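Local atomic coordinates of putative MAR1 (PDB entry 1X9G), a protein that is of uncertain function but belongs to the isochorismatase superfamily and has been named a putative MAR1 ribonuclease. Residues S171-M176 with K190-E195; A126-L129 with R134-L137. One frame throughout, in Å; residues are numbered along the deposited sequence.

Contact 1: residues S171-M176 with K190-E195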
loop_
_atom_site.group_PDB
_atom_site.type_symbol
_atom_site.label_atom_id
_atom_site.label_comp_id
_atom_site.label_asym_id
_atom_site.label_seq_id
_atom_site.Cartn_x
_atom_site.Cartn_y
_atom_site.Cartn_z
ATOM N N SER A 171 -11.010 -13.613 -10.094
ATOM C CA SER A 171 -10.095 -12.870 -10.980
ATOM C C SER A 171 -9.196 -13.814 -11.730
ATOM O O SER A 171 -8.998 -13.665 -12.899
ATOM C CB SER A 171 -9.175 -11.955 -10.166
ATOM O OG SER A 171 -8.651 -10.938 -11.012
ATOM N N ILE A 172 -8.605 -14.762 -11.025
ATOM C CA ILE A 172 -7.683 -15.732 -11.615
ATOM C C ILE A 172 -8.307 -16.683 -12.662
ATOM O O ILE A 172 -7.666 -16.922 -13.701
ATOM C CB ILE A 172 -6.979 -16.546 -10.499
ATOM C CG1 ILE A 172 -5.868 -15.709 -9.853
ATOM C CG2 ILE A 172 -6.348 -17.843 -11.035
ATOM C CD1 ILE A 172 -5.257 -16.421 -8.585
ATOM N N LEU A 173 -9.514 -17.230 -12.414
ATOM C CA LEU A 173 -10.162 -18.065 -13.443
ATOM C C LEU A 173 -10.369 -17.299 -14.754
ATOM O O LEU A 173 -10.000 -17.775 -15.802
ATOM C CB LEU A 173 -11.489 -18.693 -13.000
ATOM C CG LEU A 173 -11.617 -19.641 -11.803
ATOM C CD1 LEU A 173 -12.685 -20.697 -12.063
ATOM C CD2 LEU A 173 -10.295 -20.301 -11.310
ATOM N N LEU A 174 -10.894 -16.087 -14.659
ATOM C CA LEU A 174 -11.082 -15.165 -15.762
ATOM C C LEU A 174 -9.827 -14.715 -16.492
ATOM O O LEU A 174 -9.900 -14.227 -17.627
ATOM C CB LEU A 174 -11.788 -13.926 -15.211
ATOM C CG LEU A 174 -13.218 -14.177 -14.724
ATOM C CD1 LEU A 174 -13.966 -12.872 -14.456
ATOM C CD2 LEU A 174 -14.027 -15.051 -15.740
ATOM N N GLN A 175 -8.683 -14.793 -15.827
ATOM C CA GLN A 175 -7.457 -14.285 -16.402
ATOM C C GLN A 175 -6.875 -15.372 -17.291
ATOM O O GLN A 175 -6.239 -15.084 -18.303
ATOM C CB GLN A 175 -6.461 -13.908 -15.309
ATOM C CG GLN A 175 -6.664 -12.517 -14.626
ATOM C CD GLN A 175 -5.761 -12.382 -13.402
ATOM O OE1 GLN A 175 -4.584 -12.676 -13.481
ATOM N NE2 GLN A 175 -6.322 -12.012 -12.259
ATOM N N MET A 176 -7.085 -16.618 -16.903
ATOM C CA MET A 176 -6.646 -17.744 -17.678
ATOM C C MET A 176 -7.528 -18.062 -18.933
ATOM O O MET A 176 -7.022 -18.650 -19.880
ATOM C CB MET A 176 -6.543 -18.969 -16.762
ATOM C CG MET A 176 -5.352 -18.956 -15.802
ATOM S SD MET A 176 -5.430 -20.230 -14.484
ATOM C CE MET A 176 -4.294 -21.463 -15.161
ATOM N N LYS A 190 -19.177 -22.292 -14.878
ATOM C CA LYS A 190 -19.999 -23.039 -13.947
ATOM C C LYS A 190 -19.419 -23.065 -12.525
ATOM O O LYS A 190 -20.162 -23.029 -11.530
ATOM C CB LYS A 190 -20.221 -24.457 -14.526
ATOM C CG LYS A 190 -20.284 -25.630 -13.534
ATOM C CD LYS A 190 -19.667 -26.906 -14.132
ATOM C CE LYS A 190 -18.169 -27.075 -13.765
ATOM N NZ LYS A 190 -17.911 -28.234 -12.806
ATOM N N LEU A 191 -18.095 -23.140 -12.442
ATOM C CA LEU A 191 -17.368 -23.019 -11.181
ATOM C C LEU A 191 -17.662 -21.685 -10.491
ATOM O O LEU A 191 -17.988 -21.642 -9.306
ATOM C CB LEU A 191 -15.874 -23.147 -11.453
ATOM C CG LEU A 191 -15.479 -24.500 -12.023
ATOM C CD1 LEU A 191 -14.014 -24.575 -12.410
ATOM C CD2 LEU A 191 -15.835 -25.572 -10.977
ATOM N N LEU A 192 -17.565 -20.609 -11.268
ATOM C CA LEU A 192 -17.850 -19.228 -10.838
ATOM C C LEU A 192 -19.273 -18.950 -10.319
ATOM O O LEU A 192 -19.526 -17.890 -9.732
ATOM C CB LEU A 192 -17.557 -18.265 -12.005
ATOM C CG LEU A 192 -16.223 -17.526 -12.146
ATOM C CD1 LEU A 192 -15.014 -18.251 -11.544
ATOM C CD2 LEU A 192 -15.980 -17.167 -13.615
ATOM N N LYS A 193 -20.213 -19.870 -10.568
ATOM C CA LYS A 193 -21.597 -19.696 -10.090
ATOM C C LYS A 193 -21.744 -20.284 -8.695
ATOM O O LYS A 193 -22.736 -20.014 -8.028
ATOM C CB LYS A 193 -22.629 -20.255 -11.082
ATOM C CG LYS A 193 -22.723 -19.426 -12.407
ATOM C CD LYS A 193 -23.536 -20.163 -13.521
ATOM C CE LYS A 193 -23.501 -19.411 -14.912
ATOM N NZ LYS A 193 -23.178 -20.333 -16.084
ATOM N N GLU A 194 -20.736 -21.055 -8.260
ATOM C CA GLU A 194 -20.631 -21.532 -6.862
ATOM C C GLU A 194 -20.258 -20.379 -5.915
ATOM O O GLU A 194 -19.478 -19.489 -6.256
ATOM C CB GLU A 194 -19.635 -22.691 -6.711
ATOM C CG GLU A 194 -19.906 -23.923 -7.587
ATOM C CD GLU A 194 -18.764 -24.988 -7.545
ATOM O OE1 GLU A 194 -18.386 -25.485 -8.629
ATOM O OE2 GLU A 194 -18.241 -25.344 -6.447
ATOM N N GLU A 195 -20.859 -20.411 -4.737
ATOM C CA GLU A 195 -20.749 -19.366 -3.741
ATOM C C GLU A 195 -19.991 -19.919 -2.529
ATOM O O GLU A 195 -20.277 -21.046 -2.083
ATOM C CB GLU A 195 -22.147 -18.942 -3.269
ATOM C CG GLU A 195 -23.145 -18.542 -4.361
ATOM C CD GLU A 195 -23.173 -17.041 -4.597
ATOM O OE1 GLU A 195 -24.275 -16.487 -4.830
ATOM O OE2 GLU A 195 -22.087 -16.407 -4.540
#

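Contact 2: residues A126-L129 with R134-L137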
loop_
_atom_site.group_PDB
_atom_site.type_symbol
_atom_site.label_atom_id
_atom_site.label_comp_id
_atom_site.label_asym_id
_atom_site.label_seq_id
_atom_site.Cartn_x
_atom_site.Cartn_y
_atom_site.Cartn_z
ATOM N N ALA A 126 8.498 -16.719 -1.430
ATOM C CA ALA A 126 9.854 -16.168 -1.619
ATOM C C ALA A 126 10.751 -17.174 -2.375
ATOM O O ALA A 126 11.518 -16.773 -3.245
ATOM C CB ALA A 126 10.488 -15.703 -0.292
ATOM N N ASP A 127 10.622 -18.474 -2.068
ATOM C CA ASP A 127 11.382 -19.554 -2.780
ATOM C C ASP A 127 10.992 -19.689 -4.267
ATOM O O ASP A 127 11.852 -19.693 -5.145
ATOM C CB ASP A 127 11.257 -20.919 -2.082
ATOM C CG ASP A 127 11.990 -21.001 -0.715
ATOM O OD1 ASP A 127 11.534 -21.826 0.100
ATOM O OD2 ASP A 127 13.003 -20.294 -0.442
ATOM N N LEU A 128 9.697 -19.781 -4.538
ATOM C CA LEU A 128 9.197 -19.674 -5.900
ATOM C C LEU A 128 9.771 -18.479 -6.652
ATOM O O LEU A 128 10.206 -18.622 -7.798
ATOM C CB LEU A 128 7.685 -19.590 -5.882
ATOM C CG LEU A 128 6.837 -20.870 -5.982
ATOM C CD1 LEU A 128 7.692 -22.175 -6.080
ATOM C CD2 LEU A 128 5.719 -20.933 -4.890
ATOM N N LEU A 129 9.803 -17.295 -6.015
ATOM C CA LEU A 129 10.310 -16.122 -6.709
ATOM C C LEU A 129 11.759 -16.296 -7.064
ATOM O O LEU A 129 12.151 -15.987 -8.175
ATOM C CB LEU A 129 10.066 -14.789 -5.954
ATOM C CG LEU A 129 8.611 -14.298 -5.946
ATOM C CD1 LEU A 129 8.415 -13.085 -5.052
ATOM C CD2 LEU A 129 7.970 -14.111 -7.330
ATOM N N ARG A 134 6.408 -17.111 -11.995
ATOM C CA ARG A 134 5.481 -16.047 -11.617
ATOM C C ARG A 134 4.546 -16.627 -10.570
ATOM O O ARG A 134 4.017 -17.742 -10.748
ATOM C CB ARG A 134 4.677 -15.454 -12.774
ATOM C CG ARG A 134 5.327 -15.514 -14.132
ATOM C CD ARG A 134 5.376 -14.214 -14.899
ATOM N NE ARG A 134 4.319 -13.238 -14.605
ATOM C CZ ARG A 134 3.305 -12.937 -15.420
ATOM N NH1 ARG A 134 3.155 -13.576 -16.586
ATOM N NH2 ARG A 134 2.419 -12.015 -15.053
ATOM N N VAL A 135 4.345 -15.900 -9.469
ATOM C CA VAL A 135 3.388 -16.367 -8.496
ATOM C C VAL A 135 2.092 -15.547 -8.372
ATOM O O VAL A 135 2.108 -14.316 -8.434
ATOM C CB VAL A 135 4.050 -16.927 -7.161
ATOM C CG1 VAL A 135 5.535 -16.786 -7.128
ATOM C CG2 VAL A 135 3.350 -16.460 -5.920
ATOM N N PHE A 136 0.971 -16.268 -8.280
ATOM C CA PHE A 136 -0.375 -15.704 -8.254
ATOM C C PHE A 136 -1.124 -16.288 -7.112
ATOM O O PHE A 136 -1.102 -17.506 -6.915
ATOM C CB PHE A 136 -1.130 -16.010 -9.547
ATOM C CG PHE A 136 -0.400 -15.576 -10.769
ATOM C CD1 PHE A 136 0.563 -16.410 -11.344
ATOM C CD2 PHE A 136 -0.651 -14.319 -11.339
ATOM C CE1 PHE A 136 1.257 -15.989 -12.494
ATOM C CE2 PHE A 136 0.036 -13.877 -12.455
ATOM C CZ PHE A 136 0.982 -14.724 -13.048
ATOM N N LEU A 137 -1.784 -15.431 -6.338
ATOM C CA LEU A 137 -2.291 -15.854 -5.050
ATOM C C LEU A 137 -3.725 -15.399 -4.921
ATOM O O LEU A 137 -3.994 -14.237 -5.009
ATOM C CB LEU A 137 -1.405 -15.250 -3.915
ATOM C CG LEU A 137 0.068 -15.697 -3.876
ATOM C CD1 LEU A 137 0.971 -14.553 -3.783
ATOM C CD2 LEU A 137 0.303 -16.667 -2.705
#

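Contact 1: residues S171-M176 with K190-E195
Ser-171 OG is held by two groups: it accepts a hydrogen bond from Gln-175 NE2, one helical turn on (2.9 Å, N-H...O angle 140°), and bonds to the carbonyl O of His-118 of a second subunit. Ser-171 OG lies 5° out of the amide plane of Gln-175, and Gln-175 OE1 is bonded to Met-13 N, which together probably fix the rotation of the amide.

Another face of the same helix meets 190-195 through leucines alone, with no hydrogen bond across. Leu-192 reaches in with both methyls: its CD1 presses on Leu-173 CD1 at 3.4 Å, a tight contact, and its CD2 meets Leu-174 CD2 at 3.6 Å. The Leu-173 and Leu-192 side chains run past each other in opposite directions. An unusual chi2 of 29° in Leu-192 spreads its methyls over the two neighbours and suggests some strain. Leu-191 CB lies 4.1 Å from Leu-173 CD1, its side chain crossing at about a right angle. Helix 39-55 covers this cluster, its Leu-52 packing on both Leu-173 and Leu-191.

The join between helix 169-176 and the end of helix 185-191 is therefore apolar, while Ser-171 OG and Leu-174 O bond to the second subunit.

Contact 2: residues A126-L129 with R134-L137
Val-135 CG1 fits between two consecutive helix residues, 3.7 Å from Leu-128 CB and 3.6 Å from Leu-129 CD2. This one methyl makes the closest approaches of the contact, and no hydrogen bond crosses between the segments.

The side-chain torsions show how the three residues fit. In Val-135 chi1 is 4°, so CG1 nearly eclipses the backbone N, an uncommon setting that brings this methyl up to the helix and probably costs some torsional energy. Leu-129 has an ordinary conformation: CG lies opposite the carbonyl carbon and beside the backbone N (chi1 -73°), and CD2 reaches the valine although the CB itself does not head for the strand. The two side chains cross at about a right angle. Leu-128 takes part through CB; its chi2 of 1° eclipses CD1 with CA, and its side chain also packs on Val-112 and Leu-104.

On the other side of strand 134-143, Phe-136 CZ lies 3.6 Å above one face of the Arg-134 guanidinium, offset toward its rim. Arg-134 NH2 is also bonded to Leu-12 O.

Helix 117-130 and strand 134-143, successive elements of a beta-alpha-beta unit, thus meet here through buried aliphatic groups, whereas the side chains of Arg-134 and Phe-136 belong to the opposite face of the strand.

How the contacts relate
Contact 2 closes along the chain before contact 1 opens, and their centres are about 21 Å apart. They nevertheless touch: Ile-172 CD1 lies 4.1 Å from Leu-137 C and 4.3 Å from Phe-136 CB, so helix 169-176 approaches strand 134-143 from the side to which Phe-136 points, away from helix 117-130. Strand 164-167 connects them further, with Thr-167 against Ile-172 and Cys-164 against Leu-129, and Met-13 packs on both Ile-172 and Phe-136. In the assembly, helix 169-176 meets His-118 and Leu-122 of a second subunit, which lie on that subunit's own copy of helix 117-130, the helix that carries 126-129.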